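Lmo0741 protein (Listeria monocytogenes, PDB 4R1H) is a GntR-family winged helix-turn-helix protein that probably binds DNA and regulates transcription. Local coordinates at residues K14-Y19 and T43-N48; L36-L41 and T51-Y56. All coordinates share one frame; numbering follows the deposited sequence.

Overall arrangement
The two contacts bind together the three helices of the winged helix-turn-helix domain. Contact 1 sets helix 12-25 against the end of helix 38-45 and the turn after it, whereas contact 2 pairs the start of helix 38-45 with helix 49-61, which by family topology is probably the DNA-recognition helix. Helix 38-45 thus serves both contacts, whose centres lie about 8 Å apart. Their apolar side chains are continuous: Val47 CG2 of contact 1 reaches Ile52 CD1 of contact 2 at 3.5 Å, and Val17 CG2 packs on Ala55 CA at 3.7 Å, closing helix 12-25 onto helix 49-61. No other chain of the assembly touches the segments of contact 2, whereas at contact 1 His18 packs on Glu100 of the second subunit.

Contact 1 of 2, residues K14-Y19 and T43-N48; sequences KQIVHY and TKLEVN
Lys44 meets Tyr19 at the outer margin of the contact, where its CE methylene lies 3.4 Å from Tyr19 OH and the two side chains cross at about a right angle. The lysine runs extended until its last torsion. CE does the touching, and the bend there (chi4 78°) sets the direction of NZ beyond it; no hydrogen bond joins the lysine to the phenol.

Leu45 is the centre of the interface, and its CA stands 8.7 Å from that of Ile16. Its two methyls divide the work. CD2 sits over one face of the Tyr19 ring, 4.1 Å from the centroid and 19° off the ring normal, a CH-pi contact displaced toward the rim, with CZ of Tyr19 the nearest ring atom. Tyr19 reaches this place with CG anti to the backbone N (chi1 170°), which carries the ring across toward helix 38-45. The other methyl, CD1, meets CD1 of Ile16 end on; because Ile16 was modelled in two conformers, the very short separation in this one is doubtful.

Glu46 turns the chain in a Schellman motif, taking positive phi and sending its N-H back to Thr43 O at 3.1 Å. That reversal brings Val47 round to the same apolar cluster. Here CG1 and CG2 both approach Ile16 CD1, the latter to 4.0 Å, while Phe6 and Ile52 also pack on the valine. Asn48 then caps the next helix through OD1, which accepts from Thr50 N. It completes the turn of the helix-turn-helix.

With no hydrogen bond or salt bridge between the segments, helix 12-25 is held to this turn by dispersion and CH-pi contacts, so shape complementarity rather than polar pairing sets the fit.

Contact 2 of 2, residues L36-L41 and T51-Y56; sequences LSVREL and TIQRAY
Val38 and Ile52 bring the backbones of the two helices close, their CA atoms 5.9 Å apart. Segment 36-41 enters its helix through a capping box: Ser37 OG accepts from Glu40 N, and Ser37 N donates to Glu40 OE1 at 2.8 Å, on the lone pair facing away from the other carboxylate oxygen. Segment 51-56 is helical throughout.

At the close approach, Ile52 CG2 rests 3.9 Å from Val38 CA, and the two side chains slide past each other in opposite directions. Val38 spreads its methyls: CG1 lies against Ile52 CB and Gln53 CG, while CG2 reaches Tyr56 CD2 at 3.9 Å. These are the two helices of the helix-turn-helix, joined by the turn at 46-48. Deeper in, Leu41 crosses Ile52, with CG 3.9 Å from Ile52 CD1, and turns CD2 to Tyr56 CE1; Ile20 of helix 12-25 packs on both Leu41 and Tyr56.

The Tyr56 ring is twisted to chi2 4° and lays one face over Ile52 CG2, one turn back. Its hydroxyl donates to Leu36 O at 2.6 Å, 33° out of the carbonyl plane, and accepts from a water. The same water accepts the N-H of Leu36 at 3.1 Å, bridging it to the phenol.

Contact 1 of 2, residues K14-Y19 and T43-N48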
ATOM      1  N   LYS A  14      14.927  -1.947   5.041  1.00 31.14           N
ATOM      2  CA  LYS A  14      13.968  -0.840   5.049  1.00 32.63           C
ATOM      3  C   LYS A  14      12.728  -1.262   5.855  1.00 34.92           C
ATOM      4  O   LYS A  14      12.081  -0.426   6.455  1.00 31.82           O
ATOM      5  CB  LYS A  14      13.546  -0.468   3.638  1.00 35.15           C
ATOM      6  CG  LYS A  14      14.609   0.307   2.889  1.00 38.88           C
ATOM      7  CD  LYS A  14      14.732   1.750   3.390  1.00 46.26           C
ATOM      8  CE  LYS A  14      15.271   2.647   2.258  1.00 55.21           C
ATOM      9  NZ  LYS A  14      15.774   3.964   2.760  1.00 57.23           N
ATOM     10  N   GLN A  15      12.380  -2.550   5.828  1.00 34.71           N
ATOM     11  CA  GLN A  15      11.284  -3.034   6.642  1.00 34.74           C
ATOM     12  C   GLN A  15      11.571  -2.980   8.144  1.00 36.65           C
ATOM     13  O   GLN A  15      10.658  -2.709   8.976  1.00 31.75           O
ATOM     14  CB  GLN A  15      10.875  -4.441   6.258  1.00 37.79           C
ATOM     15  CG  GLN A  15      10.330  -4.463   4.856  1.00 41.85           C
ATOM     16  CD  GLN A  15       9.981  -5.854   4.408  1.00 46.49           C
ATOM     17  OE1 GLN A  15       8.995  -6.412   4.884  1.00 46.30           O
ATOM     18  NE2 GLN A  15      10.776  -6.426   3.472  1.00 47.92           N
ATOM     19  N   ILE A  16      12.821  -3.213   8.485  1.00 32.11           N
ATOM     20  CA  ILE A  16      13.266  -3.100   9.847  0.70 33.55           C
ATOM     21  C   ILE A  16      13.258  -1.635  10.243  1.00 31.24           C
ATOM     22  O   ILE A  16      12.892  -1.317  11.383  1.00 32.51           O
ATOM     23  CB  ILE A  16      14.672  -3.693  10.093  0.70 35.98           C
ATOM     24  CG1 ILE A  16      14.789  -5.175   9.640  0.70 40.78           C
ATOM     25  CG2 ILE A  16      15.067  -3.560  11.573  0.70 37.15           C
ATOM     26  CD1 ILE A  16      14.211  -6.214  10.576  0.70 42.20           C
ATOM     27  N   VAL A  17      13.723  -0.744   9.357  1.00 29.79           N
ATOM     28  CA  VAL A  17      13.603   0.671   9.662  1.00 29.31           C
ATOM     29  C   VAL A  17      12.134   1.008   9.992  1.00 30.19           C
ATOM     30  O   VAL A  17      11.861   1.715  10.975  1.00 26.08           O
ATOM     31  CB  VAL A  17      14.132   1.520   8.532  1.00 28.07           C
ATOM     32  CG1 VAL A  17      13.833   2.973   8.730  1.00 30.78           C
ATOM     33  CG2 VAL A  17      15.654   1.326   8.467  1.00 28.07           C
ATOM     34  N   HIS A  18      11.209   0.487   9.195  1.00 27.85           N
ATOM     35  CA  HIS A  18       9.765   0.835   9.420  1.00 29.98           C
ATOM     36  C   HIS A  18       9.246   0.273  10.716  1.00 29.07           C
ATOM     37  O   HIS A  18       8.506   0.970  11.414  1.00 29.35           O
ATOM     38  CB  HIS A  18       8.856   0.335   8.287  1.00 34.33           C
ATOM     39  CG  HIS A  18       7.450   0.812   8.439  1.00 34.22           C
ATOM     40  ND1 HIS A  18       7.113   2.133   8.257  1.00 34.77           N
ATOM     41  CD2 HIS A  18       6.306   0.165   8.770  1.00 38.17           C
ATOM     42  CE1 HIS A  18       5.806   2.280   8.449  1.00 37.74           C
ATOM     43  NE2 HIS A  18       5.300   1.097   8.749  1.00 37.03           N
ATOM     44  N   TYR A  19       9.651  -0.937  11.073  1.00 28.91           N
ATOM     45  CA  TYR A  19       9.306  -1.554  12.324  1.00 30.40           C
ATOM     46  C   TYR A  19       9.762  -0.712  13.506  1.00 29.18           C
ATOM     47  O   TYR A  19       8.986  -0.438  14.400  1.00 29.01           O
ATOM     48  CB  TYR A  19       9.940  -2.937  12.409  1.00 35.50           C
ATOM     49  CG  TYR A  19       9.857  -3.575  13.763  1.00 41.37           C
ATOM     50  CD1 TYR A  19       8.741  -4.353  14.127  1.00 44.88           C
ATOM     51  CD2 TYR A  19      10.882  -3.419  14.695  1.00 43.15           C
ATOM     52  CE1 TYR A  19       8.669  -4.929  15.372  1.00 46.81           C
ATOM     53  CE2 TYR A  19      10.809  -3.983  15.957  1.00 46.40           C
ATOM     54  CZ  TYR A  19       9.695  -4.742  16.285  1.00 50.87           C
ATOM     55  OH  TYR A  19       9.650  -5.323  17.546  1.00 56.13           O
ATOM     56  N   THR A  43      17.995 -11.184  16.933  1.00 47.17           N
ATOM     57  CA  THR A  43      17.390 -12.396  17.539  1.00 53.06           C
ATOM     58  C   THR A  43      15.895 -12.256  17.615  1.00 55.05           C
ATOM     59  O   THR A  43      15.147 -13.117  17.137  1.00 55.04           O
ATOM     60  CB  THR A  43      17.907 -12.584  18.964  1.00 55.57           C
ATOM     61  OG1 THR A  43      19.331 -12.665  18.935  1.00 55.64           O
ATOM     62  CG2 THR A  43      17.306 -13.822  19.636  1.00 59.42           C
ATOM     63  N   LYS A  44      15.454 -11.120  18.157  1.00 53.11           N
ATOM     64  CA  LYS A  44      14.037 -10.868  18.338  1.00 53.33           C
ATOM     65  C   LYS A  44      13.306 -10.907  17.015  1.00 51.49           C
ATOM     66  O   LYS A  44      12.224 -11.504  16.919  1.00 54.73           O
ATOM     67  CB  LYS A  44      13.827  -9.502  19.011  1.00 56.11           C
ATOM     68  CG  LYS A  44      12.397  -9.231  19.414  1.00 61.68           C
ATOM     69  CD  LYS A  44      12.269  -7.888  20.121  1.00 65.90           C
ATOM     70  CE  LYS A  44      10.855  -7.346  19.996  1.00 70.78           C
ATOM     71  NZ  LYS A  44       9.906  -8.003  20.922  1.00 75.80           N
ATOM     72  N   LEU A  45      13.881 -10.293  15.975  1.00 46.33           N
ATOM     73  CA  LEU A  45      13.235 -10.308  14.647  1.00 48.11           C
ATOM     74  C   LEU A  45      13.639 -11.503  13.751  1.00 47.19           C
ATOM     75  O   LEU A  45      13.094 -11.628  12.657  1.00 49.47           O
ATOM     76  CB  LEU A  45      13.487  -9.014  13.886  1.00 46.02           C
ATOM     77  CG  LEU A  45      13.004  -7.782  14.626  1.00 48.70           C
ATOM     78  CD1 LEU A  45      13.362  -6.523  13.846  1.00 45.49           C
ATOM     79  CD2 LEU A  45      11.508  -7.871  14.910  1.00 52.07           C
ATOM     80  N   GLU A  46      14.565 -12.323  14.238  1.00 49.98           N
ATOM     81  CA  GLU A  46      15.109 -13.464  13.478  0.60 52.10           C
ATOM     82  C   GLU A  46      15.522 -13.002  12.092  1.00 52.35           C
ATOM     83  O   GLU A  46      14.997 -13.468  11.085  1.00 48.84           O
ATOM     84  CB  GLU A  46      14.076 -14.590  13.386  0.60 55.09           C
ATOM     85  CG  GLU A  46      13.727 -15.207  14.731  0.60 56.61           C
ATOM     86  CD  GLU A  46      12.999 -16.534  14.600  0.60 59.42           C
ATOM     87  OE1 GLU A  46      13.287 -17.420  15.426  0.60 63.88           O
ATOM     88  OE2 GLU A  46      12.144 -16.691  13.687  0.60 57.10           O
ATOM     89  N   VAL A  47      16.429 -12.025  12.057  1.00 50.26           N
ATOM     90  CA  VAL A  47      17.010 -11.561  10.788  1.00 48.63           C
ATOM     91  C   VAL A  47      18.510 -11.529  10.983  1.00 45.16           C
ATOM     92  O   VAL A  47      19.010 -11.598  12.093  1.00 45.04           O
ATOM     93  CB  VAL A  47      16.521 -10.163  10.308  1.00 46.22           C
ATOM     94  CG1 VAL A  47      15.033 -10.161  10.102  1.00 44.87           C
ATOM     95  CG2 VAL A  47      16.918  -9.098  11.303  1.00 42.53           C
ATOM     96  N   ASN A  48      19.215 -11.443   9.864  1.00 46.19           N
ATOM     97  CA  ASN A  48      20.635 -11.304   9.857  1.00 45.16           C
ATOM     98  C   ASN A  48      21.029  -9.999  10.517  1.00 45.55           C
ATOM     99  O   ASN A  48      20.484  -8.967  10.110  1.00 42.84           O
ATOM    100  CB  ASN A  48      21.124 -11.325   8.413  1.00 48.46           C
ATOM    101  CG  ASN A  48      22.623 -11.475   8.316  1.00 48.28           C
ATOM    102  OD1 ASN A  48      23.366 -11.045   9.187  1.00 47.59           O
ATOM    103  ND2 ASN A  48      23.075 -12.112   7.246  1.00 57.10           N
TER

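Contact 2 of 2, residues L36-L41 and T51-Y56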
ATOM      1  N   LEU A  36      17.662  -1.728  21.898  1.00 36.87           N
ATOM      2  CA  LEU A  36      18.265  -3.031  21.868  1.00 38.47           C
ATOM      3  C   LEU A  36      19.553  -2.995  21.027  1.00 35.79           C
ATOM      4  O   LEU A  36      19.652  -2.257  20.049  1.00 32.86           O
ATOM      5  CB  LEU A  36      17.292  -4.037  21.268  1.00 39.92           C
ATOM      6  CG  LEU A  36      15.996  -4.351  22.010  1.00 42.26           C
ATOM      7  CD1 LEU A  36      15.237  -5.390  21.209  1.00 44.65           C
ATOM      8  CD2 LEU A  36      16.267  -4.871  23.394  1.00 45.61           C
ATOM      9  N   SER A  37      20.536  -3.785  21.432  1.00 37.56           N
ATOM     10  CA  SER A  37      21.781  -3.987  20.635  1.00 39.47           C
ATOM     11  C   SER A  37      21.473  -4.627  19.288  1.00 36.47           C
ATOM     12  O   SER A  37      20.434  -5.251  19.107  1.00 37.72           O
ATOM     13  CB  SER A  37      22.720  -4.954  21.379  1.00 39.18           C
ATOM     14  OG  SER A  37      22.141  -6.253  21.361  1.00 43.48           O
ATOM     15  N   VAL A  38      22.403  -4.506  18.352  1.00 37.20           N
ATOM     16  CA  VAL A  38      22.240  -5.170  17.050  1.00 38.53           C
ATOM     17  C   VAL A  38      21.890  -6.634  17.267  1.00 37.07           C
ATOM     18  O   VAL A  38      20.969  -7.178  16.653  1.00 37.21           O
ATOM     19  CB  VAL A  38      23.540  -5.026  16.197  1.00 39.81           C
ATOM     20  CG1 VAL A  38      23.522  -5.988  15.016  1.00 42.52           C
ATOM     21  CG2 VAL A  38      23.760  -3.565  15.771  1.00 38.58           C
ATOM     22  N   ARG A  39      22.650  -7.297  18.132  1.00 43.29           N
ATOM     23  CA  ARG A  39      22.453  -8.717  18.406  1.00 47.83           C
ATOM     24  C   ARG A  39      21.073  -9.087  18.987  1.00 45.26           C
ATOM     25  O   ARG A  39      20.398 -10.019  18.497  1.00 46.55           O
ATOM     26  CB  ARG A  39      23.544  -9.192  19.376  1.00 56.03           C
ATOM     27  CG  ARG A  39      23.407 -10.655  19.758  1.00 68.61           C
ATOM     28  CD  ARG A  39      23.960 -11.523  18.647  1.00 75.85           C
ATOM     29  NE  ARG A  39      25.416 -11.373  18.582  1.00 84.49           N
ATOM     30  CZ  ARG A  39      26.205 -11.979  17.698  1.00 92.38           C
ATOM     31  NH1 ARG A  39      25.685 -12.782  16.770  1.00 92.91           N
ATOM     32  NH2 ARG A  39      27.522 -11.775  17.743  1.00 90.11           N
ATOM     33  N   GLU A  40      20.666  -8.347  20.019  1.00 44.92           N
ATOM     34  CA  GLU A  40      19.316  -8.484  20.640  1.00 47.31           C
ATOM     35  C   GLU A  40      18.222  -8.330  19.618  1.00 42.74           C
ATOM     36  O   GLU A  40      17.299  -9.121  19.533  1.00 41.31           O
ATOM     37  CB  GLU A  40      19.123  -7.441  21.767  1.00 50.20           C
ATOM     38  CG  GLU A  40      20.044  -7.673  22.972  1.00 55.10           C
ATOM     39  CD  GLU A  40      20.045  -6.553  24.028  1.00 60.18           C
ATOM     40  OE1 GLU A  40      20.054  -5.355  23.688  1.00 56.92           O
ATOM     41  OE2 GLU A  40      20.069  -6.885  25.239  1.00 63.94           O
ATOM     42  N   LEU A  41      18.311  -7.290  18.804  1.00 38.52           N
ATOM     43  CA  LEU A  41      17.252  -7.074  17.844  1.00 38.87           C
ATOM     44  C   LEU A  41      17.234  -8.155  16.767  1.00 39.07           C
ATOM     45  O   LEU A  41      16.157  -8.546  16.316  1.00 39.08           O
ATOM     46  CB  LEU A  41      17.333  -5.670  17.191  1.00 35.40           C
ATOM     47  CG  LEU A  41      16.099  -5.285  16.414  1.00 36.65           C
ATOM     48  CD1 LEU A  41      14.901  -5.340  17.357  1.00 40.54           C
ATOM     49  CD2 LEU A  41      16.228  -3.886  15.788  1.00 33.75           C
ATOM     50  N   THR A  51      21.637  -6.817   8.601  1.00 36.71           N
ATOM     51  CA  THR A  51      20.485  -6.087   8.193  1.00 36.03           C
ATOM     52  C   THR A  51      20.083  -5.072   9.279  1.00 32.72           C
ATOM     53  O   THR A  51      19.632  -3.940   9.023  1.00 33.62           O
ATOM     54  CB  THR A  51      19.285  -6.994   7.808  1.00 43.16           C
ATOM     55  OG1 THR A  51      18.607  -7.467   8.963  1.00 45.51           O
ATOM     56  CG2 THR A  51      19.725  -8.178   6.937  1.00 42.18           C
ATOM     57  N   ILE A  52      20.235  -5.488  10.497  1.00 32.24           N
ATOM     58  CA  ILE A  52      19.952  -4.579  11.611  1.00 32.10           C
ATOM     59  C   ILE A  52      21.001  -3.432  11.603  1.00 31.62           C
ATOM     60  O   ILE A  52      20.698  -2.285  11.824  1.00 31.41           O
ATOM     61  CB  ILE A  52      20.081  -5.278  12.950  1.00 35.15           C
ATOM     62  CG1 ILE A  52      19.147  -6.497  13.034  1.00 36.81           C
ATOM     63  CG2 ILE A  52      19.837  -4.281  14.073  1.00 33.00           C
ATOM     64  CD1 ILE A  52      17.707  -6.169  12.990  1.00 39.12           C
ATOM     65  N   GLN A  53      22.266  -3.790  11.388  1.00 31.44           N
ATOM     66  CA  GLN A  53      23.316  -2.806  11.335  1.00 30.81           C
ATOM     67  C   GLN A  53      22.960  -1.794  10.308  1.00 30.69           C
ATOM     68  O   GLN A  53      23.161  -0.596  10.551  1.00 31.20           O
ATOM     69  CB  GLN A  53      24.658  -3.432  10.889  1.00 34.11           C
ATOM     70  CG  GLN A  53      25.422  -4.082  11.988  1.00 37.75           C
ATOM     71  CD  GLN A  53      26.650  -4.825  11.480  1.00 41.50           C
ATOM     72  OE1 GLN A  53      26.800  -5.061  10.304  1.00 39.68           O
ATOM     73  NE2 GLN A  53      27.509  -5.224  12.391  1.00 50.47           N
ATOM     74  N   ARG A  54      22.450  -2.234   9.140  1.00 30.27           N
ATOM     75  CA  ARG A  54      22.175  -1.265   8.071  1.00 30.16           C
ATOM     76  C   ARG A  54      21.000  -0.378   8.485  1.00 30.11           C
ATOM     77  O   ARG A  54      21.031   0.865   8.240  1.00 31.13           O
ATOM     78  CB  ARG A  54      21.862  -1.866   6.684  1.00 33.29           C
ATOM     79  CG  ARG A  54      21.910  -0.752   5.647  1.00 36.37           C
ATOM     80  CD  ARG A  54      21.765  -1.147   4.245  1.00 37.77           C
ATOM     81  NE  ARG A  54      21.967  -0.013   3.318  1.00 40.43           N
ATOM     82  CZ  ARG A  54      22.162  -0.155   1.989  1.00 45.30           C
ATOM     83  NH1 ARG A  54      22.123  -1.351   1.368  1.00 40.41           N
ATOM     84  NH2 ARG A  54      22.374   0.922   1.238  1.00 50.26           N
ATOM     85  N   ALA A  55      20.002  -0.992   9.108  1.00 27.81           N
ATOM     86  CA  ALA A  55      18.803  -0.239   9.568  1.00 29.06           C
ATOM     87  C   ALA A  55      19.204   0.815  10.647  1.00 27.27           C
ATOM     88  O   ALA A  55      18.815   1.990  10.554  1.00 28.67           O
ATOM     89  CB  ALA A  55      17.778  -1.188  10.160  1.00 29.16           C
ATOM     90  N   TYR A  56      20.019   0.387  11.614  1.00 27.59           N
ATOM     91  CA  TYR A  56      20.548   1.302  12.633  1.00 25.23           C
ATOM     92  C   TYR A  56      21.373   2.425  11.999  1.00 28.37           C
ATOM     93  O   TYR A  56      21.230   3.583  12.377  1.00 26.83           O
ATOM     94  CB  TYR A  56      21.309   0.537  13.690  1.00 27.32           C
ATOM     95  CG  TYR A  56      20.466  -0.135  14.738  1.00 29.91           C
ATOM     96  CD1 TYR A  56      19.076  -0.130  14.677  1.00 30.67           C
ATOM     97  CD2 TYR A  56      21.062  -0.719  15.865  1.00 35.27           C
ATOM     98  CE1 TYR A  56      18.319  -0.671  15.722  1.00 31.08           C
ATOM     99  CE2 TYR A  56      20.331  -1.251  16.906  1.00 35.67           C
ATOM    100  CZ  TYR A  56      18.941  -1.226  16.846  1.00 32.37           C
ATOM    101  OH  TYR A  56      18.228  -1.787  17.889  1.00 32.60           O
TER
HETATM  102  O   HOH W   1      15.738  -1.532  19.502  1.00 37.84           O